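Local structure of salicylaldehyde dehydrogenase NahF (Pseudomonas putida, 4JZ6) at residues E46-S51 with M103-G108; V91-T96 with V124-A129; P97-V102 with H198-Q203; S191-A196 with P343-N348; G269-L274 with M390-E395. The protein probably oxidises salicylaldehyde to salicylate with NAD+ and water in naphthalene degradation, as a member of the aldehyde dehydrogenase family. One frame throughout, in Å; residues are numbered along the deposited sequence.

Contact 1 (E46-S51 with M103-G108)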
# COMPACT_ATOMS: atom_id res chain seq x y z
N GLU A 46 39.60 -12.59 -5.10
CA GLU A 46 39.50 -14.04 -4.94
C GLU A 46 38.03 -14.48 -4.97
O GLU A 46 37.17 -13.82 -4.39
CB GLU A 46 40.17 -14.50 -3.65
CG GLU A 46 41.65 -14.12 -3.51
CD GLU A 46 42.59 -14.99 -4.34
OE1 GLU A 46 42.80 -16.17 -3.98
OE2 GLU A 46 43.14 -14.48 -5.34
N VAL A 47 37.76 -15.59 -5.65
CA VAL A 47 36.40 -16.10 -5.76
C VAL A 47 35.89 -16.62 -4.41
O VAL A 47 36.44 -17.56 -3.86
CB VAL A 47 36.30 -17.24 -6.79
CG1 VAL A 47 34.87 -17.78 -6.87
CG2 VAL A 47 36.78 -16.76 -8.15
N MET A 48 34.83 -16.00 -3.89
CA MET A 48 34.25 -16.45 -2.63
C MET A 48 33.15 -17.49 -2.87
O MET A 48 33.09 -18.52 -2.19
CB MET A 48 33.71 -15.27 -1.82
CG MET A 48 34.78 -14.30 -1.29
SD MET A 48 36.20 -15.14 -0.54
CE MET A 48 37.02 -13.79 0.29
N THR A 49 32.27 -17.21 -3.84
CA THR A 49 31.15 -18.10 -4.15
C THR A 49 30.86 -18.16 -5.65
O THR A 49 30.88 -17.13 -6.34
CB THR A 49 29.87 -17.65 -3.42
OG1 THR A 49 30.16 -17.41 -2.04
CG2 THR A 49 28.77 -18.70 -3.53
N GLU A 50 30.61 -19.36 -6.15
CA GLU A 50 30.13 -19.55 -7.52
C GLU A 50 28.68 -20.01 -7.45
O GLU A 50 28.38 -21.02 -6.82
CB GLU A 50 31.00 -20.57 -8.26
CG GLU A 50 30.63 -20.76 -9.72
CD GLU A 50 31.51 -21.79 -10.42
OE1 GLU A 50 32.42 -22.36 -9.77
OE2 GLU A 50 31.30 -22.04 -11.63
N SER A 51 27.78 -19.25 -8.06
CA SER A 51 26.35 -19.54 -7.97
C SER A 51 25.72 -19.83 -9.33
O SER A 51 26.18 -19.32 -10.36
CB SER A 51 25.61 -18.39 -7.27
OG SER A 51 24.21 -18.62 -7.20
N MET A 103 29.16 -15.02 5.81
CA MET A 103 28.91 -13.58 5.77
C MET A 103 30.21 -12.79 5.83
O MET A 103 30.32 -11.72 5.22
CB MET A 103 27.97 -13.16 6.91
CG MET A 103 26.50 -13.41 6.60
SD MET A 103 25.37 -12.72 7.84
CE MET A 103 25.97 -11.03 7.98
N ALA A 104 31.20 -13.31 6.54
CA ALA A 104 32.51 -12.67 6.59
C ALA A 104 33.17 -12.71 5.21
O ALA A 104 33.80 -11.75 4.79
CB ALA A 104 33.40 -13.33 7.63
N MET A 105 33.00 -13.83 4.51
CA MET A 105 33.63 -13.99 3.20
C MET A 105 32.92 -13.18 2.13
O MET A 105 33.56 -12.52 1.31
CB MET A 105 33.66 -15.47 2.80
CG MET A 105 34.54 -16.34 3.69
SD MET A 105 34.33 -18.10 3.38
CE MET A 105 34.94 -18.24 1.69
N GLU A 106 31.59 -13.22 2.14
CA GLU A 106 30.82 -12.63 1.06
C GLU A 106 30.63 -11.13 1.16
O GLU A 106 30.76 -10.42 0.16
CB GLU A 106 29.45 -13.31 0.93
CG GLU A 106 29.52 -14.75 0.50
CD GLU A 106 28.19 -15.25 -0.03
OE1 GLU A 106 27.16 -15.05 0.66
OE2 GLU A 106 28.18 -15.82 -1.14
N VAL A 107 30.30 -10.64 2.35
CA VAL A 107 29.89 -9.25 2.50
C VAL A 107 30.70 -8.50 3.56
O VAL A 107 30.27 -7.45 4.05
CB VAL A 107 28.37 -9.12 2.79
CG1 VAL A 107 27.57 -9.85 1.72
CG2 VAL A 107 28.03 -9.65 4.18
N GLY A 108 31.87 -9.03 3.90
CA GLY A 108 32.78 -8.39 4.83
C GLY A 108 32.17 -8.07 6.19
O GLY A 108 32.49 -7.04 6.79

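Contact 2 (V91-T96 with V124-A129)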
# COMPACT_ATOMS: atom_id res chain seq x y z
N VAL A 91 16.84 -24.32 13.55
CA VAL A 91 17.79 -24.77 12.54
C VAL A 91 18.80 -23.68 12.17
O VAL A 91 19.98 -23.97 11.98
CB VAL A 91 17.06 -25.29 11.28
CG1 VAL A 91 18.05 -25.58 10.16
CG2 VAL A 91 16.26 -26.52 11.61
N MET A 92 18.33 -22.44 12.07
CA MET A 92 19.24 -21.34 11.78
C MET A 92 20.27 -21.16 12.90
O MET A 92 21.45 -20.91 12.64
CB MET A 92 18.47 -20.04 11.57
CG MET A 92 17.49 -20.07 10.42
SD MET A 92 17.05 -18.39 9.91
CE MET A 92 18.59 -17.88 9.14
N GLU A 93 19.83 -21.27 14.15
CA GLU A 93 20.74 -21.11 15.28
C GLU A 93 21.75 -22.26 15.32
O GLU A 93 22.88 -22.09 15.77
CB GLU A 93 19.96 -21.00 16.59
CG GLU A 93 19.13 -19.73 16.69
CD GLU A 93 18.28 -19.66 17.95
OE1 GLU A 93 18.06 -20.71 18.58
OE2 GLU A 93 17.82 -18.55 18.29
N SER A 94 21.34 -23.42 14.83
CA SER A 94 22.23 -24.58 14.82
C SER A 94 23.33 -24.42 13.78
O SER A 94 24.32 -25.14 13.80
CB SER A 94 21.45 -25.88 14.57
OG SER A 94 20.98 -25.97 13.24
N LYS A 95 23.15 -23.47 12.87
CA LYS A 95 24.12 -23.24 11.80
C LYS A 95 24.88 -21.92 11.98
O LYS A 95 25.49 -21.42 11.03
CB LYS A 95 23.43 -23.30 10.44
CG LYS A 95 23.02 -24.71 10.02
CD LYS A 95 22.40 -24.73 8.62
CE LYS A 95 22.41 -26.13 8.03
NZ LYS A 95 21.84 -27.14 8.95
N THR A 96 24.85 -21.38 13.19
CA THR A 96 25.44 -20.07 13.49
C THR A 96 26.91 -19.88 13.03
O THR A 96 27.22 -18.88 12.37
CB THR A 96 25.28 -19.67 14.99
OG1 THR A 96 23.88 -19.58 15.31
CG2 THR A 96 25.94 -18.33 15.26
N VAL A 124 12.93 -13.35 14.10
CA VAL A 124 11.88 -13.05 13.13
C VAL A 124 11.00 -14.28 12.93
O VAL A 124 9.78 -14.20 13.01
CB VAL A 124 12.44 -12.61 11.77
CG1 VAL A 124 11.33 -12.55 10.73
CG2 VAL A 124 13.11 -11.26 11.88
N PHE A 125 11.64 -15.42 12.67
CA PHE A 125 10.91 -16.67 12.48
C PHE A 125 10.10 -17.06 13.71
O PHE A 125 9.01 -17.61 13.59
CB PHE A 125 11.84 -17.81 12.06
CG PHE A 125 12.08 -17.88 10.58
CD1 PHE A 125 11.18 -18.51 9.75
CD2 PHE A 125 13.21 -17.28 10.02
CE1 PHE A 125 11.39 -18.55 8.38
CE2 PHE A 125 13.42 -17.32 8.65
CZ PHE A 125 12.50 -17.95 7.83
N ARG A 126 10.61 -16.77 14.90
CA ARG A 126 9.85 -17.08 16.11
C ARG A 126 8.68 -16.13 16.29
O ARG A 126 7.58 -16.55 16.67
CB ARG A 126 10.74 -17.08 17.34
CG ARG A 126 11.74 -18.20 17.32
CD ARG A 126 12.27 -18.50 18.69
NE ARG A 126 13.13 -19.68 18.64
CZ ARG A 126 14.44 -19.64 18.50
NH1 ARG A 126 15.07 -18.47 18.40
NH2 ARG A 126 15.14 -20.76 18.45
N GLU A 127 8.91 -14.85 16.03
CA GLU A 127 7.86 -13.85 16.11
C GLU A 127 6.77 -14.19 15.10
O GLU A 127 5.58 -14.17 15.42
CB GLU A 127 8.41 -12.46 15.82
CG GLU A 127 7.42 -11.34 16.11
CD GLU A 127 7.14 -11.17 17.59
OE1 GLU A 127 6.06 -10.64 17.94
OE2 GLU A 127 8.01 -11.56 18.41
N ALA A 128 7.19 -14.51 13.88
CA ALA A 128 6.25 -14.90 12.84
C ALA A 128 5.48 -16.14 13.31
O ALA A 128 4.25 -16.18 13.24
CB ALA A 128 6.97 -15.17 11.53
N ALA A 129 6.21 -17.13 13.81
CA ALA A 129 5.62 -18.35 14.35
C ALA A 129 4.55 -18.05 15.41
O ALA A 129 3.48 -18.66 15.41
CB ALA A 129 6.69 -19.23 14.93

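Contact 3 (P97-V102 with H198-Q203)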
# COMPACT_ATOMS: atom_id res chain seq x y z
N PRO A 97 27.81 -20.83 13.34
CA PRO A 97 29.20 -20.65 12.90
C PRO A 97 29.36 -20.53 11.39
O PRO A 97 30.23 -19.79 10.94
CB PRO A 97 29.88 -21.93 13.39
CG PRO A 97 29.06 -22.37 14.54
CD PRO A 97 27.65 -22.05 14.15
N LYS A 98 28.54 -21.25 10.62
CA LYS A 98 28.61 -21.19 9.16
C LYS A 98 28.17 -19.83 8.64
O LYS A 98 28.79 -19.27 7.73
CB LYS A 98 27.79 -22.32 8.52
CG LYS A 98 27.81 -22.36 6.99
CD LYS A 98 29.22 -22.55 6.44
CE LYS A 98 29.81 -23.90 6.84
NZ LYS A 98 31.31 -23.90 6.79
N PHE A 99 27.11 -19.29 9.22
CA PHE A 99 26.64 -17.96 8.85
C PHE A 99 27.72 -16.92 9.09
O PHE A 99 27.98 -16.08 8.22
CB PHE A 99 25.38 -17.59 9.62
CG PHE A 99 24.12 -18.11 9.00
CD1 PHE A 99 23.61 -17.53 7.85
CD2 PHE A 99 23.43 -19.17 9.56
CE1 PHE A 99 22.45 -18.00 7.27
CE2 PHE A 99 22.27 -19.65 8.99
CZ PHE A 99 21.78 -19.07 7.84
N ILE A 100 28.35 -16.99 10.26
CA ILE A 100 29.42 -16.07 10.60
C ILE A 100 30.51 -16.14 9.54
O ILE A 100 30.95 -15.12 9.01
CB ILE A 100 30.04 -16.41 11.97
CG1 ILE A 100 28.97 -16.38 13.07
CG2 ILE A 100 31.19 -15.47 12.30
CD1 ILE A 100 28.94 -15.11 13.88
N GLU A 101 30.90 -17.37 9.21
CA GLU A 101 31.98 -17.62 8.26
C GLU A 101 31.65 -17.14 6.85
O GLU A 101 32.47 -16.49 6.20
CB GLU A 101 32.32 -19.11 8.24
CG GLU A 101 33.49 -19.47 7.35
CD GLU A 101 33.55 -20.95 7.06
OE1 GLU A 101 32.88 -21.73 7.77
OE2 GLU A 101 34.26 -21.34 6.11
N VAL A 102 30.45 -17.46 6.39
CA VAL A 102 30.05 -17.13 5.03
C VAL A 102 29.84 -15.63 4.85
O VAL A 102 30.31 -15.05 3.87
CB VAL A 102 28.79 -17.91 4.62
CG1 VAL A 102 28.22 -17.35 3.32
CG2 VAL A 102 29.12 -19.39 4.47
N HIS A 198 22.33 -16.53 1.22
CA HIS A 198 20.92 -16.66 0.88
C HIS A 198 20.55 -18.10 0.53
O HIS A 198 19.43 -18.55 0.78
CB HIS A 198 20.58 -15.70 -0.26
CG HIS A 198 20.53 -14.27 0.16
ND1 HIS A 198 20.50 -13.23 -0.73
CD2 HIS A 198 20.48 -13.71 1.40
CE1 HIS A 198 20.45 -12.09 -0.07
NE2 HIS A 198 20.44 -12.35 1.22
N ALA A 199 21.49 -18.84 -0.05
CA ALA A 199 21.26 -20.25 -0.28
C ALA A 199 21.18 -20.95 1.07
O ALA A 199 20.33 -21.81 1.29
CB ALA A 199 22.36 -20.84 -1.13
N LEU A 200 22.07 -20.55 1.99
CA LEU A 200 22.12 -21.14 3.32
C LEU A 200 20.81 -20.94 4.09
O LEU A 200 20.28 -21.89 4.67
CB LEU A 200 23.29 -20.60 4.13
CG LEU A 200 23.45 -21.27 5.50
CD1 LEU A 200 23.56 -22.78 5.33
CD2 LEU A 200 24.64 -20.72 6.26
N ILE A 201 20.31 -19.71 4.10
CA ILE A 201 19.07 -19.44 4.82
C ILE A 201 17.96 -20.27 4.21
O ILE A 201 17.12 -20.81 4.92
CB ILE A 201 18.72 -17.91 4.86
CG1 ILE A 201 17.54 -17.65 5.78
CG2 ILE A 201 18.42 -17.37 3.48
CD1 ILE A 201 17.26 -16.20 6.03
N THR A 202 17.98 -20.41 2.89
CA THR A 202 17.03 -21.26 2.20
C THR A 202 17.15 -22.69 2.70
O THR A 202 16.15 -23.33 3.04
CB THR A 202 17.26 -21.25 0.68
OG1 THR A 202 17.19 -19.91 0.19
CG2 THR A 202 16.21 -22.11 -0.03
N GLN A 203 18.38 -23.19 2.76
CA GLN A 203 18.64 -24.54 3.22
C GLN A 203 18.05 -24.77 4.61
O GLN A 203 17.46 -25.81 4.89
CB GLN A 203 20.14 -24.85 3.23
CG GLN A 203 20.45 -26.28 3.60
CD GLN A 203 21.93 -26.51 3.83
OE1 GLN A 203 22.76 -25.68 3.47
NE2 GLN A 203 22.26 -27.64 4.45

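Contact 4 (S191-A196 with P343-N348)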
# COMPACT_ATOMS: atom_id res chain seq x y z
N SER A 191 20.64 -11.90 -3.40
CA SER A 191 21.57 -10.87 -3.84
C SER A 191 22.80 -11.44 -4.54
O SER A 191 23.31 -12.50 -4.15
CB SER A 191 22.03 -10.01 -2.67
OG SER A 191 23.09 -9.17 -3.07
N GLU A 192 23.28 -10.72 -5.54
CA GLU A 192 24.44 -11.15 -6.29
C GLU A 192 25.70 -11.15 -5.42
O GLU A 192 26.67 -11.86 -5.71
CB GLU A 192 24.65 -10.27 -7.52
CG GLU A 192 25.01 -8.83 -7.22
CD GLU A 192 23.84 -7.88 -7.37
OE1 GLU A 192 22.70 -8.28 -7.04
OE2 GLU A 192 24.08 -6.74 -7.81
N PHE A 193 25.69 -10.35 -4.36
CA PHE A 193 26.84 -10.23 -3.47
C PHE A 193 26.78 -11.23 -2.31
O PHE A 193 27.77 -11.43 -1.59
CB PHE A 193 26.93 -8.81 -2.91
CG PHE A 193 27.09 -7.75 -3.95
CD1 PHE A 193 28.22 -7.70 -4.75
CD2 PHE A 193 26.11 -6.78 -4.12
CE1 PHE A 193 28.37 -6.72 -5.72
CE2 PHE A 193 26.25 -5.80 -5.08
CZ PHE A 193 27.38 -5.76 -5.88
N SER A 194 25.62 -11.85 -2.14
CA SER A 194 25.40 -12.75 -1.01
C SER A 194 24.75 -14.09 -1.39
O SER A 194 23.79 -14.52 -0.75
CB SER A 194 24.56 -12.02 0.04
OG SER A 194 23.72 -12.92 0.73
N PRO A 195 25.28 -14.79 -2.42
CA PRO A 195 24.53 -15.98 -2.84
C PRO A 195 24.70 -17.19 -1.92
O PRO A 195 23.77 -18.00 -1.82
CB PRO A 195 25.10 -16.28 -4.23
CG PRO A 195 26.47 -15.77 -4.17
CD PRO A 195 26.44 -14.55 -3.30
N ALA A 196 25.84 -17.32 -1.26
CA ALA A 196 26.04 -18.44 -0.35
C ALA A 196 25.19 -18.30 0.90
O ALA A 196 24.63 -19.27 1.41
CB ALA A 196 27.51 -18.59 0.02
N PRO A 343 35.65 -4.30 5.03
CA PRO A 343 35.62 -3.75 3.68
C PRO A 343 34.19 -3.53 3.20
O PRO A 343 33.29 -4.22 3.66
CB PRO A 343 36.31 -4.84 2.84
CG PRO A 343 36.12 -6.10 3.63
CD PRO A 343 36.18 -5.68 5.07
N MET A 344 34.00 -2.58 2.31
CA MET A 344 32.69 -2.36 1.70
C MET A 344 32.40 -3.47 0.70
O MET A 344 33.25 -4.33 0.46
CB MET A 344 32.61 -0.99 1.05
CG MET A 344 32.70 0.13 2.06
SD MET A 344 32.61 1.79 1.37
CE MET A 344 34.08 1.82 0.36
N VAL A 345 31.21 -3.46 0.12
CA VAL A 345 30.72 -4.61 -0.64
C VAL A 345 31.33 -4.74 -2.04
O VAL A 345 31.50 -5.85 -2.54
CB VAL A 345 29.17 -4.61 -0.74
CG1 VAL A 345 28.68 -3.47 -1.64
CG2 VAL A 345 28.65 -5.94 -1.26
N SER A 346 31.67 -3.62 -2.65
CA SER A 346 32.04 -3.61 -4.06
C SER A 346 33.17 -2.63 -4.32
O SER A 346 33.25 -1.59 -3.68
CB SER A 346 30.82 -3.24 -4.91
OG SER A 346 31.14 -3.14 -6.29
N PRO A 347 34.05 -2.96 -5.29
CA PRO A 347 35.17 -2.09 -5.67
C PRO A 347 34.68 -0.83 -6.38
O PRO A 347 35.32 -0.35 -7.31
CB PRO A 347 35.97 -2.94 -6.66
CG PRO A 347 35.45 -4.35 -6.50
CD PRO A 347 34.03 -4.21 -6.07
N ASN A 348 33.54 -0.32 -5.93
CA ASN A 348 32.82 0.72 -6.62
C ASN A 348 32.24 1.64 -5.58
O ASN A 348 31.95 2.81 -5.84
CB ASN A 348 31.66 0.09 -7.41
CG ASN A 348 31.78 0.31 -8.90
OD1 ASN A 348 31.98 -0.64 -9.66
ND2 ASN A 348 31.64 1.55 -9.33

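Contact 5 (G269-L274 with M390-E395)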
# COMPACT_ATOMS: atom_id res chain seq x y z
N GLY A 269 15.82 3.51 0.75
CA GLY A 269 16.96 4.20 1.31
C GLY A 269 16.66 5.05 2.54
O GLY A 269 15.50 5.32 2.87
N GLY A 270 17.73 5.47 3.21
CA GLY A 270 17.62 6.33 4.37
C GLY A 270 18.76 7.33 4.46
O GLY A 270 19.79 7.17 3.80
N LYS A 271 18.55 8.37 5.25
CA LYS A 271 19.60 9.33 5.59
C LYS A 271 19.39 9.60 7.07
O LYS A 271 19.23 10.74 7.50
CB LYS A 271 19.44 10.60 4.76
CG LYS A 271 20.59 11.60 4.89
CD LYS A 271 21.83 11.12 4.18
CE LYS A 271 23.03 11.99 4.52
NZ LYS A 271 24.22 11.58 3.74
N SER A 272 19.38 8.52 7.84
CA SER A 272 18.96 8.55 9.24
C SER A 272 19.82 9.44 10.13
O SER A 272 21.03 9.23 10.25
CB SER A 272 18.92 7.12 9.78
OG SER A 272 17.90 6.39 9.11
N PRO A 273 19.18 10.44 10.77
CA PRO A 273 19.89 11.44 11.56
C PRO A 273 19.90 11.14 13.05
O PRO A 273 18.97 10.54 13.58
CB PRO A 273 19.06 12.70 11.31
CG PRO A 273 17.65 12.17 11.20
CD PRO A 273 17.75 10.76 10.64
N LEU A 274 20.97 11.55 13.72
CA LEU A 274 20.97 11.60 15.18
C LEU A 274 20.88 13.07 15.59
O LEU A 274 21.80 13.86 15.32
CB LEU A 274 22.22 10.95 15.76
CG LEU A 274 22.17 10.59 17.24
CD1 LEU A 274 21.19 9.45 17.46
CD2 LEU A 274 23.54 10.22 17.79
N MET A 390 25.50 20.94 -0.45
CA MET A 390 26.35 19.78 -0.73
C MET A 390 25.49 18.55 -1.00
O MET A 390 24.47 18.35 -0.34
CB MET A 390 27.28 19.52 0.45
CG MET A 390 28.14 20.70 0.83
SD MET A 390 28.95 20.48 2.43
CE MET A 390 29.57 22.13 2.73
N ARG A 391 25.89 17.74 -1.97
CA ARG A 391 25.16 16.52 -2.30
C ARG A 391 25.07 15.60 -1.09
O ARG A 391 24.02 15.02 -0.82
CB ARG A 391 25.82 15.79 -3.46
CG ARG A 391 25.85 16.56 -4.77
CD ARG A 391 26.58 15.76 -5.84
NE ARG A 391 26.05 14.40 -5.94
CZ ARG A 391 26.71 13.37 -6.46
NH1 ARG A 391 27.95 13.53 -6.92
NH2 ARG A 391 26.14 12.17 -6.50
N ILE A 392 26.17 15.48 -0.34
CA ILE A 392 26.23 14.56 0.80
C ILE A 392 25.31 14.97 1.95
O ILE A 392 25.04 14.18 2.86
CB ILE A 392 27.69 14.37 1.30
CG1 ILE A 392 27.84 13.03 2.02
CG2 ILE A 392 28.11 15.52 2.19
CD1 ILE A 392 29.27 12.65 2.31
N TYR A 393 24.80 16.20 1.90
CA TYR A 393 23.81 16.68 2.87
C TYR A 393 22.59 15.75 2.98
O TYR A 393 22.10 15.49 4.07
CB TYR A 393 23.37 18.09 2.48
CG TYR A 393 22.37 18.77 3.39
CD1 TYR A 393 21.02 18.81 3.06
CD2 TYR A 393 22.78 19.41 4.56
CE1 TYR A 393 20.10 19.45 3.87
CE2 TYR A 393 21.87 20.05 5.38
CZ TYR A 393 20.53 20.07 5.03
OH TYR A 393 19.62 20.71 5.85
N ASP A 394 22.11 15.24 1.85
CA ASP A 394 20.94 14.38 1.91
C ASP A 394 21.06 13.11 1.06
O ASP A 394 20.23 12.21 1.17
CB ASP A 394 19.67 15.16 1.53
CG ASP A 394 18.40 14.44 1.96
OD1 ASP A 394 18.43 13.78 3.02
OD2 ASP A 394 17.38 14.54 1.24
N GLU A 395 22.08 13.03 0.21
CA GLU A 395 22.29 11.82 -0.57
C GLU A 395 22.83 10.69 0.32
O GLU A 395 23.78 10.88 1.07
CB GLU A 395 23.26 12.09 -1.72
CG GLU A 395 22.65 11.90 -3.09
CD GLU A 395 23.36 12.71 -4.15
OE1 GLU A 395 24.18 12.13 -4.90
OE2 GLU A 395 23.10 13.93 -4.25

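Contact 1 (E46-S51 with M103-G108)
Met48 and Thr49 sit on a classic beta bulge, both facing Arg39 of the neighbouring strand 36-40, and both turn their side chains toward the last turns of helix 96-107. The small N-terminal sheet is thereby seated on a helix, with one polar and one apolar arm. On the polar arm, Thr49 and Glu106 approach at about a right angle. Thr49 OG1 lies beside its own backbone N (chi1 -49°), which turns the hydroxyl to the helix; it donates a 2.7 Å hydrogen bond to Glu106 OE2. The donor comes on the anti side of the carboxylate, 28° out of its plane. Glu106 reaches across because its chain is extended beyond CG. The buried carboxylate is gripped further by the start of helix 195-208: Ala196 N bonds the same OE2, and Thr197 OG1 bonds OE1. These bonds at a helix N-terminus would probably favour the charged form of Glu106. On the apolar arm the two methionines run askew to each other, Met48 SD lying 4.0 Å from Met105 CE. Met48 bends at chi2, laying its chain over the backbone of the helix instead of pointing straight at it. Arg39 NH2 bonds Glu106 O and so ties the helix to the strand beside the bulge. The nearest approach of Met48 is made by a methylene: its CG lies 3.4 Å from Met105 O.

Contact 2 (V91-T96 with V124-A129)
Between 91-96 and 124-129 the backbones come nearest at Met92 and Phe125, whose CA atoms lie 9.6 Å apart, so long side chains from both helices have to span the gap. They do so in two neighbouring layers of this helix-helix contact: a Met-aromatic pair on the buried side and a bidentate salt bridge on the partly exposed side. Both helices belong to the N-terminal part of the aldehyde dehydrogenase fold. In the inner layer Met92 and Phe125 cross at about a right angle. The sulfur comes at the ring obliquely, 4.8 Å from Met92 SD to the centroid of the Phe125 ring, and is equally near two ring atoms: CD2 and CE2 of Phe125 are both 4.0 Å from Met92 SD. Ala173 and Ala177 of helix 170-181 also touch Phe125, while Met92 packs on Ile201 and Cys204 of helix 195-208, which places the pair among four helices. In the outer layer Glu93 and Arg126 come from opposite directions. With its chain extended from CG to NE, Arg126 presents the end of the guanidinium, NH1 and NH2 each taking one carboxylate oxygen. The bonds are straight and leave in the guanidinium plane, yet they reach the oxygens from above the carboxylate, the two planes being 50° apart. Asp90 OD1, one turn earlier, is a second acidic partner of NH2, so two acids of helix 78-94 share this arginine. Arg126 NH1 to Glu93 OE2 measures 2.8 Å, and Arg126 NH2 to Glu93 OE1 2.9 Å.

Contact 3 (P97-V102 with H198-Q203)
This is a buried, apolar contact between two nearly antiparallel helices, Phe99 of helix 96-107 meeting Leu200 of helix 195-208, which also packs on strand 215-218 at the edge of the Rossmann-like sheet. The axes of the two short segments run at 166° and approach to 10.9 Å, wide enough for a ring to lie between them. The central interaction is a CH-pi contact. Leu200 CG stands anti to the backbone N (chi1 -175°), which sends the branch across to the other helix and sets CD2 over the middle of the Phe99 ring. Leu200 CG itself is 3.6 Å from Phe99 CZ, so the leucine covers the ring from centre to far end. Ile201 adds a looser touch, its CB 4.4 Å from Phe99 CZ. A serine in place of Phe99 would probably open a gap under Leu200 and leave its CD2 methyl without the ring face it rests on. Toward the surface Lys98 closes the layer with its methylenes alone: bends at chi2 and chi3 bring the amine back to Glu101 of the same helix, a salt bridge. Across the contact Leu200 CD2 lies between Lys98 CG, at 3.6 Å, and the Phe99 ring, whose centroid is 3.5 Å away.

Contact 4 (S191-A196 with P343-N348)
An ST turn and a type I beta turn, overlapping at Ser191-Ser194, link strand 186-189 of the Rossmann-like sheet to helix 195-208, and from this corner Phe193 reaches the loop 343-348 at Val345. The loop leads into helix 349-362 of the catalytic domain, so the contact joins the cofactor-binding and catalytic parts of the aldehyde dehydrogenase fold. In the ST turn Ser191 OG accepts from Phe193 N at 3.1 Å, which helps fix the backbone from which the ring springs. The ring is sandwiched. One face takes Val345 CG2, a CH-pi contact at 4.0 Å from that methyl to the centroid of the Phe193 ring; the opposite face is covered by Glu192 CG, 3.8 Å above the plane. Valine and phenylalanine cross at about a right angle. With CG2 of Val345 anti to the backbone N (CG1 at chi1 69°), it is CG2 that is carried over the ring. Trp165 meets Phe193 edge-to-face, and Arg39 NH2 bonds Val345 O. The methyl sits off-centre, near the root of the ring: Val345 CG2 is 3.6 Å from Phe193 CG and 3.7 Å from Phe193 CB.

Contact 5 (G269-L274 with M390-E395)
Lys271 carries this contact almost alone, laying its whole side chain along the backbone of Asp394 and Glu395 until the amine lies among main-chain oxygens. CG stands anti to the backbone N (chi1 -172°), the chain makes one bend at chi2 (72°), and from there it is fully extended. That shape takes NZ to two carbonyls at once: Lys271 NZ donates to Glu395 O at 2.8 Å and to Ile392 O at 2.9 Å. Neither bond is ideally directed. Ile392 O is met with a modest tilt from its carbonyl plane, whereas the donor stands above the plane of the Glu395 carbonyl, 42° out of it. Glu305 OE1 adds a salt bridge, which, with the two carbonyl dipoles, probably balances the charge of the buried ammonium. The methylenes pack on the way: Lys271 CE is 3.6 Å from Tyr393 O, and Lys271 CG is 3.6 Å from Asp394 OD1. The same OD1 bonds Ser420 OG, and OD2 bonds Val421 N. A methionine replacing Lys271 would probably leave the carbonyls of Ile392 and Glu395 without this donor and Glu305 without its ion-pair mate. Close by, Gly270 N bonds Glu396 OE1, a second tie between the same two chain regions. Lys271 closes the Glu-Leu-Gly-Gly-Lys run that begins with the predicted active-site Glu267, the glutamate signature of aldehyde dehydrogenases, where the chain passes into strand 273-276 of the catalytic domain.

Contacts 1 to 4 form one connected region, while contact 5 stands apart in the catalytic domain, its centre about 22 Å from that of contact 4 and farther from the others. Contacts 1 and 3 share helix 96-107, contacts 3 and 4 share helix 195-208, and contact 2 meets contact 3 where the Met92 methyl packs on Phe99. Contacts 3 and 5 are the buried ones, yet chemically opposite: the helix pair is purely apolar across the interface, whereas contact 5 buries a lysine amine. Contacts 1 and 2, only partly buried, each combine methionine packing with a polar bond. Contact 4, also partly buried, joins two loops through a ring and a methyl.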